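Local coordinates for protein concanavalin B (Canavalia ensiformis, PDB 6CAF) that may act as a carbohydrate-binding seed protein, being a chitinase-like member of glycosyl hydrolase family 18, at residues 62-67 with 106-111; 125-130 with 165-170. All coordinates share one frame; numbering follows the deposited sequence.

From the N terminus, strand 55-64 comes first; the chain then passes through helix 91-99 and returns along strand 103-109, where contact 1 closes its loop between parallel neighbours of the barrel sheet. Contact 2 opens only afterwards, with helix 120-135, and closes on helix 164-178 once strand 150-154 has been added, so the two loops follow in series and neither nest nor cross. The centres of contact 1 and contact 2 lie about 12 Å apart, and the two touch directly. F64 CD1 meets L126 CD2 at 3.6 Å and L108 CD1 meets L167 CD2 at 3.8 Å, so the strand ends of contact 1 are joined to the helix pair of contact 2.

Contact 1: 62-67 with 106-111; sequences DKFGCE and LALGGP
The phenyl ring of F64 reaches across to L108 and G109, two residues near the end of strand 103-109. Its CE2 does the touching: it lies 4.3 Å from L108 CB, which is oblique to the ring, and 4.4 Å from the backbone N of G109, which sits at the ring edge near the ring plane. A first torsion of 59° sets the F64 ring between its own backbone N and carbonyl carbon and directs it at the neighbouring strand. Beside it D62 makes the closest approach, its CB 3.3 Å from G109 O; G109, lacking a side chain, meets D62 and F64 with backbone alone. These strands, 55-64 and 103-109, are adjacent parallel strands of the TIM barrel of family 18, joined by a beta-alpha-beta crossover through helix 91-99, and the contact lies at their C-terminal ends. Earlier on strand 103-109, A107 keeps backbone hydrogen bonds with I58 and L61, whereas the F64 backbone hydrogen-bonds to S116. A chi1 of 66° leads the D62 carboxylate away from G109. In one of two K63 conformers NZ forms a salt bridge with D62 OD1 at 3.0 Å, on the syn side and 16° out of the carboxylate plane. Y122 of helix 120-135 and P71 also pack on F64; next along, G65 N is hydrogen-bonded to Y122 OH and C66 is disulfide-linked to C118.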
ATOM      1  N   ASP A  62       7.878 -10.753  -1.662  1.00 13.35           N
ATOM      2  CA  ASP A  62       7.213 -11.342  -2.803  1.00 14.06           C
ATOM      3  C   ASP A  62       7.527 -12.795  -3.074  1.00 14.04           C
ATOM      4  O   ASP A  62       7.109 -13.300  -4.115  1.00 16.31           O
ATOM      5  CB  ASP A  62       7.469 -10.534  -4.058  1.00 18.13           C
ATOM      6  CG  ASP A  62       8.887 -10.564  -4.485  1.00 21.64           C
ATOM      7  OD1 ASP A  62       9.771 -11.122  -3.807  1.00 23.85           O
ATOM      8  OD2 ASP A  62       9.158  -9.996  -5.556  1.00 38.16           O
ATOM      9  N   LYS A  63       8.169 -13.479  -2.132  1.00 13.25           N
ATOM     10  CA  LYS A  63       8.498 -14.891  -2.287  0.50 14.53           C
ATOM     11  C   LYS A  63       8.180 -15.599  -0.978  1.00 13.61           C
ATOM     12  O   LYS A  63       8.958 -15.571  -0.029  1.00 15.71           O
ATOM     13  CB  LYS A  63       9.949 -15.093  -2.702  0.50 19.84           C
ATOM     14  CG  LYS A  63      10.170 -14.926  -4.194  0.50 21.81           C
ATOM     15  CD  LYS A  63      11.650 -14.893  -4.543  0.50 27.08           C
ATOM     16  CE  LYS A  63      12.065 -13.493  -4.956  0.50 40.39           C
ATOM     17  NZ  LYS A  63      12.403 -12.601  -3.810  0.50 25.07           N
ATOM     18  N   PHE A  64       6.997 -16.198  -0.932  1.00 13.46           N
ATOM     19  CA  PHE A  64       6.562 -16.928   0.238  1.00 13.27           C
ATOM     20  C   PHE A  64       5.507 -17.926  -0.190  1.00 13.02           C
ATOM     21  O   PHE A  64       4.911 -17.771  -1.255  1.00 14.28           O
ATOM     22  CB  PHE A  64       6.120 -16.002   1.382  1.00 12.80           C
ATOM     23  CG  PHE A  64       4.994 -15.074   1.053  1.00 11.88           C
ATOM     24  CD1 PHE A  64       3.684 -15.482   1.138  1.00 12.34           C
ATOM     25  CD2 PHE A  64       5.248 -13.751   0.734  1.00 12.70           C
ATOM     26  CE1 PHE A  64       2.643 -14.634   0.878  1.00 12.38           C
ATOM     27  CE2 PHE A  64       4.203 -12.885   0.471  1.00 13.30           C
ATOM     28  CZ  PHE A  64       2.909 -13.328   0.550  1.00 12.77           C
ATOM     29  N   GLY A  65       5.251 -18.928   0.650  1.00 13.60           N
ATOM     30  CA  GLY A  65       4.363 -20.021   0.311  1.00 14.28           C
ATOM     31  C   GLY A  65       4.737 -21.218   1.121  1.00 15.14           C
ATOM     32  O   GLY A  65       5.581 -21.148   1.997  1.00 14.42           O
ATOM     33  N   CYS A  66       4.080 -22.335   0.834  1.00 16.77           N
ATOM     34  CA  CYS A  66       4.020 -23.457   1.753  1.00 17.67           C
ATOM     35  C   CYS A  66       5.342 -23.904   2.334  1.00 20.11           C
ATOM     36  O   CYS A  66       5.471 -24.229   3.537  1.00 25.27           O
ATOM     37  CB  CYS A  66       3.357 -24.702   1.083  1.00 18.25           C
ATOM     38  SG  CYS A  66       1.675 -24.445   0.481  1.00 20.95           S
ATOM     39  N   GLU A  67       6.361 -23.984   1.518  1.00 20.28           N
ATOM     40  CA  GLU A  67       7.605 -24.569   2.044  0.50 28.09           C
ATOM     41  C   GLU A  67       8.659 -23.507   2.335  1.00 23.08           C
ATOM     42  O   GLU A  67       9.828 -23.825   2.522  1.00 28.98           O
ATOM     43  CB  GLU A  67       8.158 -25.622   1.097  0.50 40.50           C
ATOM     44  CG  GLU A  67       7.282 -26.866   0.985  0.50 43.01           C
ATOM     45  CD  GLU A  67       7.033 -27.533   2.328  0.50 43.26           C
ATOM     46  OE1 GLU A  67       7.679 -28.570   2.604  0.50 80.66           O
ATOM     47  OE2 GLU A  67       6.197 -27.017   3.111  0.50189.57           O
ATOM     48  N   LEU A 106       5.249  -2.908   5.647  1.00 10.28           N
ATOM     49  CA  LEU A 106       5.764  -3.893   4.714  1.00 10.43           C
ATOM     50  C   LEU A 106       4.668  -4.303   3.751  1.00  9.74           C
ATOM     51  O   LEU A 106       3.588  -4.702   4.189  1.00 11.20           O
ATOM     52  CB  LEU A 106       6.283  -5.140   5.447  1.00 10.62           C
ATOM     53  CG  LEU A 106       6.876  -6.208   4.549  1.00 11.34           C
ATOM     54  CD1 LEU A 106       8.145  -5.757   3.867  1.00 12.89           C
ATOM     55  CD2 LEU A 106       7.099  -7.478   5.347  1.00 13.19           C
ATOM     56  N   ALA A 107       4.946  -4.197   2.459  1.00  9.94           N
ATOM     57  CA  ALA A 107       3.993  -4.647   1.446  1.00 10.13           C
ATOM     58  C   ALA A 107       4.300  -6.075   1.008  1.00 10.54           C
ATOM     59  O   ALA A 107       5.427  -6.402   0.609  1.00 12.12           O
ATOM     60  CB  ALA A 107       4.014  -3.728   0.248  1.00 11.34           C
ATOM     61  N   LEU A 108       3.268  -6.914   1.073  1.00  9.65           N
ATOM     62  CA  LEU A 108       3.304  -8.250   0.548  1.00 10.29           C
ATOM     63  C   LEU A 108       2.862  -8.250  -0.891  1.00 10.25           C
ATOM     64  O   LEU A 108       1.896  -7.572  -1.245  1.00 11.86           O
ATOM     65  CB  LEU A 108       2.316  -9.146   1.323  1.00 11.34           C
ATOM     66  CG  LEU A 108       2.361  -9.102   2.840  1.00 11.74           C
ATOM     67  CD1 LEU A 108       1.324 -10.034   3.423  1.00 12.84           C
ATOM     68  CD2 LEU A 108       3.743  -9.467   3.337  1.00 13.83           C
ATOM     69  N   GLY A 109       3.522  -9.081  -1.700  1.00 10.97           N
ATOM     70  CA  GLY A 109       3.016  -9.378  -3.032  1.00 12.02           C
ATOM     71  C   GLY A 109       3.664  -8.506  -4.091  1.00 11.79           C
ATOM     72  O   GLY A 109       4.876  -8.542  -4.274  1.00 13.89           O
ATOM     73  N   GLY A 110       2.842  -7.717  -4.779  1.00 11.91           N
ATOM     74  CA  GLY A 110       3.302  -6.853  -5.850  1.00 13.46           C
ATOM     75  C   GLY A 110       3.216  -7.501  -7.215  1.00 14.01           C
ATOM     76  O   GLY A 110       2.635  -8.572  -7.391  1.00 14.92           O
ATOM     77  N   PRO A 111       3.796  -6.846  -8.210  1.00 16.90           N
ATOM     78  CA  PRO A 111       3.627  -7.276  -9.602  1.00 19.46           C
ATOM     79  C   PRO A 111       4.509  -8.432 -10.034  1.00 20.11           C
ATOM     80  O   PRO A 111       4.334  -8.942 -11.136  1.00 26.35           O
ATOM     81  CB  PRO A 111       3.995  -6.028 -10.398  1.00 19.95           C
ATOM     82  CG  PRO A 111       4.875  -5.256  -9.495  1.00 31.77           C
ATOM     83  CD  PRO A 111       4.391  -5.504  -8.107  1.00 17.47           C
TER

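Contact 2: 125-130 with 165-170; sequences DLAEYL and DNLLEE
Carbonyl O of L126 takes the backbone N-H of L130 at 2.8 Å, a regular helical bond; the L126 side chain meets L167 on the facing helix. The two leucines share one shape, CG anti to the backbone N (chi1 -176° and 179°), and their side chains cross obliquely. L126 CD2 rests against both L167 methyls, 3.9 Å from CD2 and equally far from CD1. That CD1 also lies over the backbone of the next residue, 3.8 Å from A127 N, and 4.2 Å from A127 CB. In the TIM barrel these are consecutive outer helices: helix 120-135 follows strand 103-109, and helix 164-178 follows strand 150-154. The short segments cross at -45° with axes 8.8 Å apart at closest approach. The small A127 lets the backbones come close: its CB meets E170 CB at 3.6 Å, and L171 and I174 pack on it from the same facing helix. Of the E170 side chain it is CB that touches; CG, anti to the carbonyl carbon, leads off, and the bend at chi2 takes the carboxylate further from A127. The E170 side chain also packs on K124. K124 forms a salt bridge with E128 OE2, which stays 7.0 Å from E170 OE1, and may ease any repulsion between the two acids.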
ATOM      1  N   ASP A 125       1.395 -19.503  10.333  1.00 10.91           N
ATOM      2  CA  ASP A 125       2.854 -19.473  10.394  1.00 11.30           C
ATOM      3  C   ASP A 125       3.364 -18.114   9.853  1.00 11.53           C
ATOM      4  O   ASP A 125       4.261 -17.486  10.428  1.00 11.52           O
ATOM      5  CB  ASP A 125       3.482 -20.570   9.516  1.00 13.04           C
ATOM      6  CG  ASP A 125       3.299 -21.975   9.996  1.00 16.26           C
ATOM      7  OD1 ASP A 125       2.933 -22.198  11.145  1.00 17.42           O
ATOM      8  OD2 ASP A 125       3.601 -22.871   9.170  1.00 20.17           O
ATOM      9  N   LEU A 126       2.836 -17.679   8.713  1.00 10.74           N
ATOM     10  CA  LEU A 126       3.281 -16.453   8.091  1.00 10.67           C
ATOM     11  C   LEU A 126       2.888 -15.243   8.935  1.00 10.95           C
ATOM     12  O   LEU A 126       3.675 -14.298   9.071  1.00 11.04           O
ATOM     13  CB  LEU A 126       2.723 -16.362   6.665  1.00 11.60           C
ATOM     14  CG  LEU A 126       3.190 -15.172   5.845  1.00 12.96           C
ATOM     15  CD1 LEU A 126       4.685 -15.155   5.645  1.00 15.14           C
ATOM     16  CD2 LEU A 126       2.465 -15.114   4.508  1.00 14.22           C
ATOM     17  N   ALA A 127       1.668 -15.235   9.468  1.00  9.90           N
ATOM     18  CA  ALA A 127       1.291 -14.127  10.329  1.00 10.28           C
ATOM     19  C   ALA A 127       2.236 -14.013  11.519  1.00 10.31           C
ATOM     20  O   ALA A 127       2.652 -12.914  11.898  1.00 10.74           O
ATOM     21  CB  ALA A 127      -0.144 -14.322  10.791  1.00 11.06           C
ATOM     22  N   GLU A 128       2.572 -15.142  12.125  1.00 10.70           N
ATOM     23  CA  GLU A 128       3.505 -15.150  13.238  1.00 10.82           C
ATOM     24  C   GLU A 128       4.877 -14.660  12.815  1.00 11.11           C
ATOM     25  O   GLU A 128       5.519 -13.886  13.527  1.00 11.80           O
ATOM     26  CB  GLU A 128       3.602 -16.550  13.856  1.00 12.08           C
ATOM     27  CG  GLU A 128       2.366 -16.924  14.682  1.00 13.76           C
ATOM     28  CD  GLU A 128       2.272 -16.176  15.993  1.00 15.72           C
ATOM     29  OE1 GLU A 128       3.339 -16.029  16.675  1.00 19.01           O
ATOM     30  OE2 GLU A 128       1.168 -15.792  16.426  1.00 15.64           O
ATOM     31  N   TYR A 129       5.329 -15.132  11.666  1.00 11.09           N
ATOM     32  CA  TYR A 129       6.605 -14.657  11.124  1.00 10.70           C
ATOM     33  C   TYR A 129       6.612 -13.136  10.956  1.00 10.90           C
ATOM     34  O   TYR A 129       7.576 -12.443  11.372  1.00 11.41           O
ATOM     35  CB  TYR A 129       6.903 -15.367   9.806  1.00 11.87           C
ATOM     36  CG  TYR A 129       7.986 -14.708   8.954  1.00 15.41           C
ATOM     37  CD1 TYR A 129       9.299 -14.942   9.120  1.00 24.47           C
ATOM     38  CD2 TYR A 129       7.602 -13.810   7.963  1.00 18.21           C
ATOM     39  CE1 TYR A 129      10.258 -14.300   8.281  1.00 26.80           C
ATOM     40  CE2 TYR A 129       8.477 -13.174   7.157  1.00 24.41           C
ATOM     41  CZ  TYR A 129       9.798 -13.405   7.280  1.00 24.47           C
ATOM     42  OH  TYR A 129      10.545 -12.635   6.350  1.00 25.03           O
ATOM     43  N   LEU A 130       5.540 -12.617  10.360  1.00 10.30           N
ATOM     44  CA  LEU A 130       5.469 -11.180  10.185  1.00 10.22           C
ATOM     45  C   LEU A 130       5.508 -10.451  11.523  1.00 10.66           C
ATOM     46  O   LEU A 130       6.186  -9.420  11.684  1.00 11.68           O
ATOM     47  CB  LEU A 130       4.252 -10.793   9.367  1.00 10.87           C
ATOM     48  CG  LEU A 130       4.263 -11.309   7.924  1.00 11.00           C
ATOM     49  CD1 LEU A 130       2.912 -11.134   7.291  1.00 11.72           C
ATOM     50  CD2 LEU A 130       5.314 -10.598   7.105  1.00 12.81           C
ATOM     51  N   ASP A 165      -7.690 -14.247   3.058  1.00 11.55           N
ATOM     52  CA  ASP A 165      -8.564 -14.008   4.176  1.00 12.09           C
ATOM     53  C   ASP A 165      -8.023 -14.628   5.445  1.00 11.40           C
ATOM     54  O   ASP A 165      -8.018 -13.979   6.490  1.00 12.21           O
ATOM     55  CB  ASP A 165     -10.032 -14.423   3.904  1.00 13.41           C
ATOM     56  CG  ASP A 165     -10.204 -15.857   3.469  1.00 14.55           C
ATOM     57  OD1 ASP A 165      -9.243 -16.575   3.133  1.00 15.20           O
ATOM     58  OD2 ASP A 165     -11.378 -16.266   3.432  1.00 20.52           O
ATOM     59  N   ASN A 166      -7.521 -15.840   5.380  1.00 11.33           N
ATOM     60  CA  ASN A 166      -6.950 -16.468   6.558  0.50 11.44           C
ATOM     61  C   ASN A 166      -5.713 -15.707   7.063  1.00 11.72           C
ATOM     62  O   ASN A 166      -5.541 -15.531   8.262  1.00 12.53           O
ATOM     63  CB  ASN A 166      -6.621 -17.938   6.267  0.50 12.01           C
ATOM     64  CG  ASN A 166      -7.864 -18.773   6.109  0.50 13.61           C
ATOM     65  OD1 ASN A 166      -8.850 -18.543   6.823  0.50 16.94           O
ATOM     66  ND2 ASN A 166      -7.841 -19.735   5.172  0.50 15.71           N
ATOM     67  N   LEU A 167      -4.862 -15.259   6.148  1.00 10.72           N
ATOM     68  CA  LEU A 167      -3.677 -14.505   6.566  1.00 10.49           C
ATOM     69  C   LEU A 167      -4.090 -13.249   7.316  1.00 10.43           C
ATOM     70  O   LEU A 167      -3.531 -12.888   8.373  1.00 11.54           O
ATOM     71  CB  LEU A 167      -2.814 -14.192   5.357  1.00 10.94           C
ATOM     72  CG  LEU A 167      -1.556 -13.379   5.658  1.00 10.86           C
ATOM     73  CD1 LEU A 167      -0.637 -14.039   6.654  1.00 12.20           C
ATOM     74  CD2 LEU A 167      -0.806 -13.061   4.367  1.00 12.15           C
ATOM     75  N   LEU A 168      -5.047 -12.524   6.734  1.00 10.47           N
ATOM     76  CA  LEU A 168      -5.556 -11.335   7.365  1.00 10.55           C
ATOM     77  C   LEU A 168      -6.165 -11.640   8.738  1.00 10.47           C
ATOM     78  O   LEU A 168      -5.884 -10.927   9.716  1.00 11.62           O
ATOM     79  CB  LEU A 168      -6.592 -10.684   6.452  1.00 11.04           C
ATOM     80  CG  LEU A 168      -7.267  -9.459   7.027  1.00 12.05           C
ATOM     81  CD1 LEU A 168      -6.278  -8.363   7.389  1.00 12.96           C
ATOM     82  CD2 LEU A 168      -8.331  -8.970   6.044  1.00 12.60           C
ATOM     83  N   GLU A 169      -6.988 -12.694   8.818  1.00 10.89           N
ATOM     84  CA  GLU A 169      -7.592 -13.104  10.068  0.50 11.02           C
ATOM     85  C   GLU A 169      -6.540 -13.385  11.134  1.00 11.62           C
ATOM     86  O   GLU A 169      -6.673 -12.985  12.298  1.00 12.45           O
ATOM     87  CB  GLU A 169      -8.412 -14.360   9.830  0.50 10.70           C
ATOM     88  CG  GLU A 169      -8.999 -14.961  11.096  0.50 15.47           C
ATOM     89  CD  GLU A 169     -10.031 -14.082  11.755  0.50 17.09           C
ATOM     90  OE1 GLU A 169     -10.710 -13.364  11.011  0.50 18.19           O
ATOM     91  OE2 GLU A 169     -10.165 -14.140  12.996  0.50 33.39           O
ATOM     92  N   GLU A 170      -5.494 -14.096  10.742  1.00 10.97           N
ATOM     93  CA  GLU A 170      -4.475 -14.456  11.701  1.00 11.28           C
ATOM     94  C   GLU A 170      -3.690 -13.238  12.193  1.00 10.91           C
ATOM     95  O   GLU A 170      -3.368 -13.121  13.376  1.00 11.99           O
ATOM     96  CB  GLU A 170      -3.540 -15.545  11.153  1.00 12.20           C
ATOM     97  CG  GLU A 170      -4.239 -16.860  10.844  1.00 12.90           C
ATOM     98  CD  GLU A 170      -4.917 -17.605  11.969  1.00 16.77           C
ATOM     99  OE1 GLU A 170      -4.807 -17.228  13.142  1.00 16.06           O
ATOM    100  OE2 GLU A 170      -5.578 -18.627  11.639  1.00 19.83           O
TER